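Local coordinates for enoyl-[acyl-carrier-protein] reductase [FMN] (Thermotoga maritima, PDB 5GVJ) that probably reduces the double bond of enoyl-acyl-carrier-protein with NADH, working through an FMN cofactor, in bacterial fatty-acid synthesis, at residues I17-M22 / T29-V34; E59-Q62 / P67-V70; T8-I13 / G112-P117. The protein carries 1 engineered substitution. All blocks are in the same frame, centred on the assembly; numbering follows the deposited sequence.

Contact 1. Residues I17-M22 / T29-V34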
loop_
_atom_site.group_PDB
_atom_site.type_symbol
_atom_site.label_atom_id
_atom_site.label_comp_id
_atom_site.label_asym_id
_atom_site.label_seq_id
_atom_site.Cartn_x
_atom_site.Cartn_y
_atom_site.Cartn_z
ATOM N N ILE A 17 -7.021 -5.911 16.784
ATOM C CA ILE A 17 -7.447 -6.533 15.537
ATOM C C ILE A 17 -8.953 -6.357 15.402
ATOM O O ILE A 17 -9.705 -6.776 16.289
ATOM C CB ILE A 17 -7.059 -8.022 15.501
ATOM C CG1 ILE A 17 -5.528 -8.164 15.576
ATOM C CG2 ILE A 17 -7.605 -8.694 14.251
ATOM C CD1 ILE A 17 -5.043 -9.625 15.695
ATOM N N LEU A 18 -9.394 -5.713 14.316
ATOM C CA LEU A 18 -10.814 -5.571 14.012
ATOM C C LEU A 18 -11.161 -6.379 12.769
ATOM O O LEU A 18 -10.329 -6.546 11.879
ATOM C CB LEU A 18 -11.226 -4.106 13.758
ATOM C CG LEU A 18 -10.739 -2.892 14.549
ATOM C CD1 LEU A 18 -11.648 -1.678 14.268
ATOM C CD2 LEU A 18 -10.571 -3.137 16.024
ATOM N N MET A 19 -12.391 -6.897 12.721
ATOM C CA MET A 19 -12.944 -7.426 11.482
ATOM C C MET A 19 -13.575 -6.276 10.696
ATOM O O MET A 19 -13.642 -5.142 11.167
ATOM C CB MET A 19 -13.969 -8.546 11.759
ATOM C CG MET A 19 -15.314 -8.063 12.245
ATOM S SD MET A 19 -16.526 -9.397 12.532
ATOM C CE MET A 19 -17.564 -9.228 11.087
ATOM N N GLY A 20 -14.047 -6.572 9.487
ATOM C CA GLY A 20 -14.569 -5.520 8.627
ATOM C C GLY A 20 -15.951 -4.966 8.943
ATOM O O GLY A 20 -16.149 -3.746 8.967
ATOM N N GLY A 21 -16.925 -5.838 9.165
ATOM C CA GLY A 21 -18.290 -5.357 9.356
ATOM C C GLY A 21 -18.942 -4.844 8.086
ATOM O O GLY A 21 -19.639 -3.819 8.112
ATOM N N MET A 22 -18.721 -5.526 6.970
ATOM C CA MET A 22 -19.422 -5.226 5.735
ATOM C C MET A 22 -20.892 -5.637 5.850
ATOM O O MET A 22 -21.267 -6.478 6.673
ATOM C CB MET A 22 -18.737 -5.958 4.579
ATOM C CG MET A 22 -19.204 -5.600 3.187
ATOM S SD MET A 22 -18.157 -6.437 1.972
ATOM C CE MET A 22 -18.398 -8.174 2.368
ATOM N N THR A 29 -22.995 -13.656 14.023
ATOM C CA THR A 29 -22.267 -14.897 14.254
ATOM C C THR A 29 -20.766 -14.712 14.051
ATOM O O THR A 29 -19.961 -15.213 14.846
ATOM C CB THR A 29 -22.780 -16.010 13.334
ATOM O OG1 THR A 29 -24.161 -16.278 13.619
ATOM C CG2 THR A 29 -22.041 -17.258 13.643
ATOM N N LEU A 30 -20.369 -14.019 12.983
ATOM C CA LEU A 30 -18.941 -13.766 12.776
ATOM C C LEU A 30 -18.422 -12.745 13.780
ATOM O O LEU A 30 -17.328 -12.909 14.334
ATOM C CB LEU A 30 -18.685 -13.287 11.345
ATOM C CG LEU A 30 -17.248 -12.920 10.946
ATOM C CD1 LEU A 30 -16.218 -13.991 11.368
ATOM C CD2 LEU A 30 -17.182 -12.711 9.449
ATOM N N ALA A 31 -19.204 -11.694 14.039
ATOM C CA ALA A 31 -18.782 -10.672 14.994
ATOM C C ALA A 31 -18.615 -11.253 16.393
ATOM O O ALA A 31 -17.644 -10.946 17.093
ATOM C CB ALA A 31 -19.790 -9.523 14.995
ATOM N N ALA A 32 -19.547 -12.104 16.821
ATOM C CA ALA A 32 -19.425 -12.694 18.150
ATOM C C ALA A 32 -18.168 -13.543 18.257
ATOM O O ALA A 32 -17.510 -13.569 19.304
ATOM C CB ALA A 32 -20.676 -13.514 18.473
ATOM N N ALA A 33 -17.812 -14.242 17.178
ATOM C CA ALA A 33 -16.620 -15.084 17.191
ATOM C C ALA A 33 -15.348 -14.248 17.307
ATOM O O ALA A 33 -14.438 -14.589 18.077
ATOM C CB ALA A 33 -16.584 -15.952 15.926
ATOM N N VAL A 34 -15.268 -13.147 16.555
ATOM C CA VAL A 34 -14.088 -12.288 16.626
ATOM C C VAL A 34 -13.973 -11.637 18.009
ATOM O O VAL A 34 -12.891 -11.603 18.605
ATOM C CB VAL A 34 -14.128 -11.239 15.498
ATOM C CG1 VAL A 34 -12.936 -10.293 15.617
ATOM C CG2 VAL A 34 -14.079 -11.927 14.131
#

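Contact 2. Residues E59-Q62 / P67-V70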
loop_
_atom_site.group_PDB
_atom_site.type_symbol
_atom_site.label_atom_id
_atom_site.label_comp_id
_atom_site.label_asym_id
_atom_site.label_seq_id
_atom_site.Cartn_x
_atom_site.Cartn_y
_atom_site.Cartn_z
ATOM N N GLU A 59 -28.541 -11.049 19.507
ATOM C CA GLU A 59 -27.981 -12.386 19.336
ATOM C C GLU A 59 -26.474 -12.399 19.518
ATOM O O GLU A 59 -25.927 -13.407 19.971
ATOM C CB GLU A 59 -28.377 -12.992 17.993
ATOM C CG GLU A 59 -28.248 -12.133 16.780
ATOM C CD GLU A 59 -29.016 -12.735 15.610
ATOM O OE1 GLU A 59 -30.259 -12.854 15.714
ATOM O OE2 GLU A 59 -28.375 -13.123 14.612
ATOM N N LEU A 60 -25.777 -11.295 19.204
ATOM C CA LEU A 60 -24.353 -11.249 19.528
ATOM C C LEU A 60 -24.134 -11.349 21.032
ATOM O O LEU A 60 -23.263 -12.099 21.492
ATOM C CB LEU A 60 -23.703 -9.971 18.969
ATOM C CG LEU A 60 -22.200 -9.822 19.246
ATOM C CD1 LEU A 60 -21.505 -9.089 18.109
ATOM C CD2 LEU A 60 -21.931 -9.087 20.556
ATOM N N ARG A 61 -24.913 -10.592 21.818
ATOM C CA ARG A 61 -24.737 -10.599 23.269
ATOM C C ARG A 61 -25.159 -11.917 23.918
ATOM O O ARG A 61 -24.731 -12.204 25.044
ATOM C CB ARG A 61 -25.514 -9.436 23.890
ATOM C CG ARG A 61 -24.788 -8.095 23.752
ATOM C CD ARG A 61 -25.620 -6.945 24.293
ATOM N NE ARG A 61 -24.820 -5.737 24.414
ATOM C CZ ARG A 61 -25.301 -4.507 24.260
ATOM N NH1 ARG A 61 -26.578 -4.326 23.957
ATOM N NH2 ARG A 61 -24.493 -3.461 24.383
ATOM N N GLN A 62 -25.994 -12.717 23.253
ATOM C CA GLN A 62 -26.241 -14.066 23.747
ATOM C C GLN A 62 -25.000 -14.944 23.654
ATOM O O GLN A 62 -24.877 -15.910 24.416
ATOM C CB GLN A 62 -27.400 -14.706 22.975
ATOM C CG GLN A 62 -28.722 -13.983 23.211
ATOM C CD GLN A 62 -29.844 -14.513 22.352
ATOM O OE1 GLN A 62 -29.697 -15.527 21.676
ATOM N NE2 GLN A 62 -30.981 -13.819 22.373
ATOM N N PRO A 67 -16.471 -6.585 24.159
ATOM C CA PRO A 67 -16.830 -5.446 23.307
ATOM C C PRO A 67 -17.023 -5.848 21.854
ATOM O O PRO A 67 -16.480 -6.841 21.362
ATOM C CB PRO A 67 -15.640 -4.489 23.462
ATOM C CG PRO A 67 -15.075 -4.804 24.802
ATOM C CD PRO A 67 -15.286 -6.302 24.988
ATOM N N PHE A 68 -17.801 -5.029 21.159
ATOM C CA PHE A 68 -18.117 -5.245 19.759
ATOM C C PHE A 68 -18.486 -3.898 19.167
ATOM O O PHE A 68 -18.782 -2.946 19.894
ATOM C CB PHE A 68 -19.271 -6.242 19.592
ATOM C CG PHE A 68 -20.575 -5.735 20.151
ATOM C CD1 PHE A 68 -20.850 -5.848 21.504
ATOM C CD2 PHE A 68 -21.507 -5.107 19.328
ATOM C CE1 PHE A 68 -22.038 -5.365 22.021
ATOM C CE2 PHE A 68 -22.698 -4.623 19.845
ATOM C CZ PHE A 68 -22.960 -4.752 21.188
ATOM N N GLY A 69 -18.468 -3.823 17.841
ATOM C CA GLY A 69 -18.852 -2.620 17.141
ATOM C C GLY A 69 -20.034 -2.852 16.216
ATOM O O GLY A 69 -20.424 -3.989 15.914
ATOM N N VAL A 70 -20.622 -1.736 15.793
ATOM C CA VAL A 70 -21.611 -1.694 14.726
ATOM C C VAL A 70 -21.115 -0.697 13.687
ATOM O O VAL A 70 -20.789 0.447 14.029
ATOM C CB VAL A 70 -23.006 -1.279 15.228
ATOM C CG1 VAL A 70 -23.921 -1.020 14.039
ATOM C CG2 VAL A 70 -23.602 -2.360 16.140
#

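Contact 3. Residues T8-I13 / G112-P117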
loop_
_atom_site.group_PDB
_atom_site.type_symbol
_atom_site.label_atom_id
_atom_site.label_comp_id
_atom_site.label_asym_id
_atom_site.label_seq_id
_atom_site.Cartn_x
_atom_site.Cartn_y
_atom_site.Cartn_z
ATOM N N THR A 8 -6.177 -1.195 22.004
ATOM C CA THR A 8 -6.717 -2.189 22.931
ATOM C C THR A 8 -7.122 -1.541 24.256
ATOM O O THR A 8 -8.094 -1.973 24.889
ATOM C CB THR A 8 -5.718 -3.330 23.162
ATOM O OG1 THR A 8 -4.538 -2.843 23.816
ATOM C CG2 THR A 8 -5.334 -3.969 21.848
ATOM N N ASP A 9 -6.416 -0.485 24.668
ATOM C CA ASP A 9 -6.819 0.249 25.864
ATOM C C ASP A 9 -8.122 0.997 25.631
ATOM O O ASP A 9 -9.046 0.923 26.448
ATOM C CB ASP A 9 -5.721 1.222 26.279
ATOM C CG ASP A 9 -4.516 0.520 26.840
ATOM O OD1 ASP A 9 -4.703 -0.528 27.490
ATOM O OD2 ASP A 9 -3.390 1.025 26.638
ATOM N N LEU A 10 -8.208 1.730 24.519
ATOM C CA LEU A 10 -9.409 2.494 24.210
ATOM C C LEU A 10 -10.629 1.594 24.138
ATOM O O LEU A 10 -11.685 1.907 24.700
ATOM C CB LEU A 10 -9.229 3.224 22.886
ATOM C CG LEU A 10 -10.428 3.994 22.348
ATOM C CD1 LEU A 10 -10.726 5.189 23.252
ATOM C CD2 LEU A 10 -10.134 4.457 20.917
ATOM N N LEU A 11 -10.510 0.482 23.423
ATOM C CA LEU A 11 -11.654 -0.373 23.149
ATOM C C LEU A 11 -11.865 -1.445 24.210
ATOM O O LEU A 11 -12.874 -2.156 24.155
ATOM C CB LEU A 11 -11.480 -1.029 21.776
ATOM C CG LEU A 11 -12.118 -0.342 20.560
ATOM C CD1 LEU A 11 -12.273 1.151 20.723
ATOM C CD2 LEU A 11 -11.377 -0.693 19.289
ATOM N N GLU A 12 -10.933 -1.572 25.158
ATOM C CA GLU A 12 -11.003 -2.565 26.230
ATOM C C GLU A 12 -11.095 -3.984 25.671
ATOM O O GLU A 12 -11.877 -4.811 26.143
ATOM C CB GLU A 12 -12.164 -2.264 27.182
ATOM C CG GLU A 12 -11.986 -0.963 27.931
ATOM C CD GLU A 12 -13.179 -0.630 28.817
ATOM O OE1 GLU A 12 -14.276 -0.381 28.279
ATOM O OE2 GLU A 12 -13.020 -0.621 30.051
ATOM N N ILE A 13 -10.289 -4.265 24.651
ATOM C CA ILE A 13 -10.185 -5.594 24.069
ATOM C C ILE A 13 -8.753 -6.079 24.240
ATOM O O ILE A 13 -7.844 -5.316 24.572
ATOM C CB ILE A 13 -10.591 -5.621 22.586
ATOM C CG1 ILE A 13 -9.683 -4.678 21.776
ATOM C CG2 ILE A 13 -12.035 -5.216 22.428
ATOM C CD1 ILE A 13 -10.105 -4.539 20.328
ATOM N N GLY A 112 -21.279 7.579 25.849
ATOM C CA GLY A 112 -20.240 6.619 26.189
ATOM C C GLY A 112 -19.781 5.706 25.071
ATOM O O GLY A 112 -18.990 4.789 25.325
ATOM N N THR A 113 -20.259 5.912 23.851
ATOM C CA THR A 113 -19.840 5.098 22.722
ATOM C C THR A 113 -18.513 5.618 22.172
ATOM O O THR A 113 -18.291 6.830 22.104
ATOM C CB THR A 113 -20.926 5.129 21.646
ATOM O OG1 THR A 113 -22.099 4.475 22.144
ATOM C CG2 THR A 113 -20.472 4.433 20.373
ATOM N N LYS A 114 -17.607 4.702 21.810
ATOM C CA LYS A 114 -16.383 5.083 21.101
ATOM C C LYS A 114 -16.691 5.165 19.612
ATOM O O LYS A 114 -17.274 4.236 19.042
ATOM C CB LYS A 114 -15.248 4.091 21.353
ATOM C CG LYS A 114 -14.933 3.846 22.831
ATOM C CD LYS A 114 -14.467 5.127 23.510
ATOM C CE LYS A 114 -13.856 4.828 24.875
ATOM N NZ LYS A 114 -14.742 3.971 25.703
ATOM N N VAL A 115 -16.305 6.277 18.984
ATOM C CA VAL A 115 -16.686 6.571 17.607
ATOM C C VAL A 115 -15.436 6.524 16.739
ATOM O O VAL A 115 -14.457 7.231 17.013
ATOM C CB VAL A 115 -17.390 7.931 17.505
ATOM C CG1 VAL A 115 -17.790 8.211 16.073
ATOM C CG2 VAL A 115 -18.622 7.948 18.433
ATOM N N ILE A 116 -15.464 5.688 15.700
ATOM C CA ILE A 116 -14.294 5.481 14.845
ATOM C C ILE A 116 -14.707 5.593 13.381
ATOM O O ILE A 116 -15.052 4.575 12.766
ATOM C CB ILE A 116 -13.633 4.117 15.119
ATOM C CG1 ILE A 116 -13.320 3.965 16.609
ATOM C CG2 ILE A 116 -12.316 3.990 14.324
ATOM C CD1 ILE A 116 -12.688 2.625 16.977
ATOM N N PRO A 117 -14.676 6.789 12.785
ATOM C CA PRO A 117 -15.002 6.920 11.360
ATOM C C PRO A 117 -13.945 6.253 10.491
ATOM O O PRO A 117 -12.766 6.219 10.838
ATOM C CB PRO A 117 -15.007 8.443 11.128
ATOM C CG PRO A 117 -15.069 9.066 12.491
ATOM C CD PRO A 117 -14.361 8.086 13.399
HETATM O O HOH W 1 -14.392 1.319 25.501
#

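Contact 1. Residues I17-M22 / T29-V34
M19 carries this contact: its thioether lies against the helix at L30, A31 and V34, while the rest of 17-22 stays clear of it. The tight part is at the sulfur, where SD of M19 sits 3.6 Å from CA of A31, close enough to meet the helix backbone itself. The terminal methyl then turns aside, at chi3 -104°, and CE of M19 lands on the branch point of L30, 3.7 Å from its CG. Next to these, SD of M19 is 3.9 Å from CG2 of V34, and the A31 methyl meets the sulfur more loosely still, 4.1 Å from CB to SD. Strand 17-18 is the first of the parallel barrel strands, and M19, following it, packs on helix 28-36, the helix that comes next in the chain, as expected in a TIM barrel. F196 touches both M19 and V34. An alanine in place of M19 would remove the sulfur and methyl, and would probably open a gap over A31 and leave L30 without its partner on the strand side. Past M19 the packing stops: G20 and G21 run off without touching the helix, and G21, held at positive phi (72°), binds FMN in another crystal structure of this protein. M22 and T29, at the far ends, are partly exposed.

Contact 2. Residues E59-Q62 / P67-V70
The F68 ring has L60 over one face and R61 at its edge. CD2 of L60 stands 3.5 Å above the ring plane, displaced toward the rim, and points a methyl at the pi cloud in a CH-pi contact, 3.9 Å from the ring centroid and 25° off the normal. The second methyl reaches lower, with CD1 of L60 3.9 Å from CB of F68, so both methyls of the fork lie over the same face, CD1 nearer the CB end. R61 meets the ring differently. Its CZ lies in the ring plane, beyond the far rim, and the two planes are 84° apart, so the ring directs its edge at a face of the guanidinium; CZ of F68 is 3.5 Å above that face, offset toward the rim. NE of R61 comes 3.7 Å from CE1 of F68. This is therefore a T-shaped arrangement in which the charge sits at the hydrogen-bearing edge and not over the pi face. Helix 50-63 links strands 41-44 and 68-73, which are neighbours in the parallel barrel sheet, and the contact lies where this beta-alpha-beta crossover packs its helix back on its second strand. F68 reaches the helix with CG between the backbone N and the carbonyl carbon (chi1 65°). Around the ring, I57 of the same helix, S35 of helix 28-36, and V91 and P92 add to the packing. What holds the guanidinium in position is a polar grip beyond the ring: NH1 of R61 hydrogen-bonds to the carbonyl of E89, and NH2 makes a weak bond to that of K90. Just ahead of F68, the carbonyl of P67 takes a hydrogen bond from S35 OG.

Contact 3. Residues T8-I13 / G112-P117
L10 and K114 lie alongside one another, running opposite ways, and the leucine methyl rides on the aliphatic end of the lysine, with CD1 of L10 3.5 Å from CE of K114. Beside them L11 and I116 meet tip to tip, their CD1 methyls 4.0 Å apart. Bends in the K114 chain at chi2 (-62°) and chi4 (-50°) fold it along the leucine and turn the ammonium back toward the helix end. There a water takes a hydrogen bond from NZ of K114 at 2.7 Å. The same water gives one to the carbonyl O of L10 at 2.9 Å and a longer one, 3.3 Å, to OE1 of E12. With the carboxylate and ammonium too far apart to touch, the water bridges the opposite charges, and it also gives the carbonyl of L10, in the last turn of the helix, a hydrogen bond. K114 and I116 point inward from strand 114-119, whereas V115 between them packs on helix 102-110. K114 opens its strand, so helix 6-11 lies at the N-terminal end of the TIM barrel, consistent with closing its floor. V93 of the adjoining strand, touched by both L11 and I116, widens this apolar patch. Further out, a Schellman motif ends the helix, I13 N bonding to the carbonyl of T8, with E12 at positive phi as its C-prime residue; this turn is likely to aim the E12 side chain. On the strand side, K114 and I116 are held by backbone bonds to V94, while V115 N is tied to the carboxylate of D134.

From the N terminus, the chain first lays down 8-13, whose partner 112-117 arrives only some hundred residues later. Contacts 1 and 2 fall within that long excursion, one after the other and without crossing: 17-22 meets 29-34 to close a short strand-to-helix loop, then 59-62 meets 67-70 to close another from helix to strand. Contact 3 shuts last, on strand 114-119. The three also touch. CB of A31 is 3.6 Å from CD1 of L60, joining helices 28-36 and 50-63; P67 packs on L11, E12 and I13; and L18 meets L11. Together they tie successive helices and the N-terminal helix to one parallel barrel sheet.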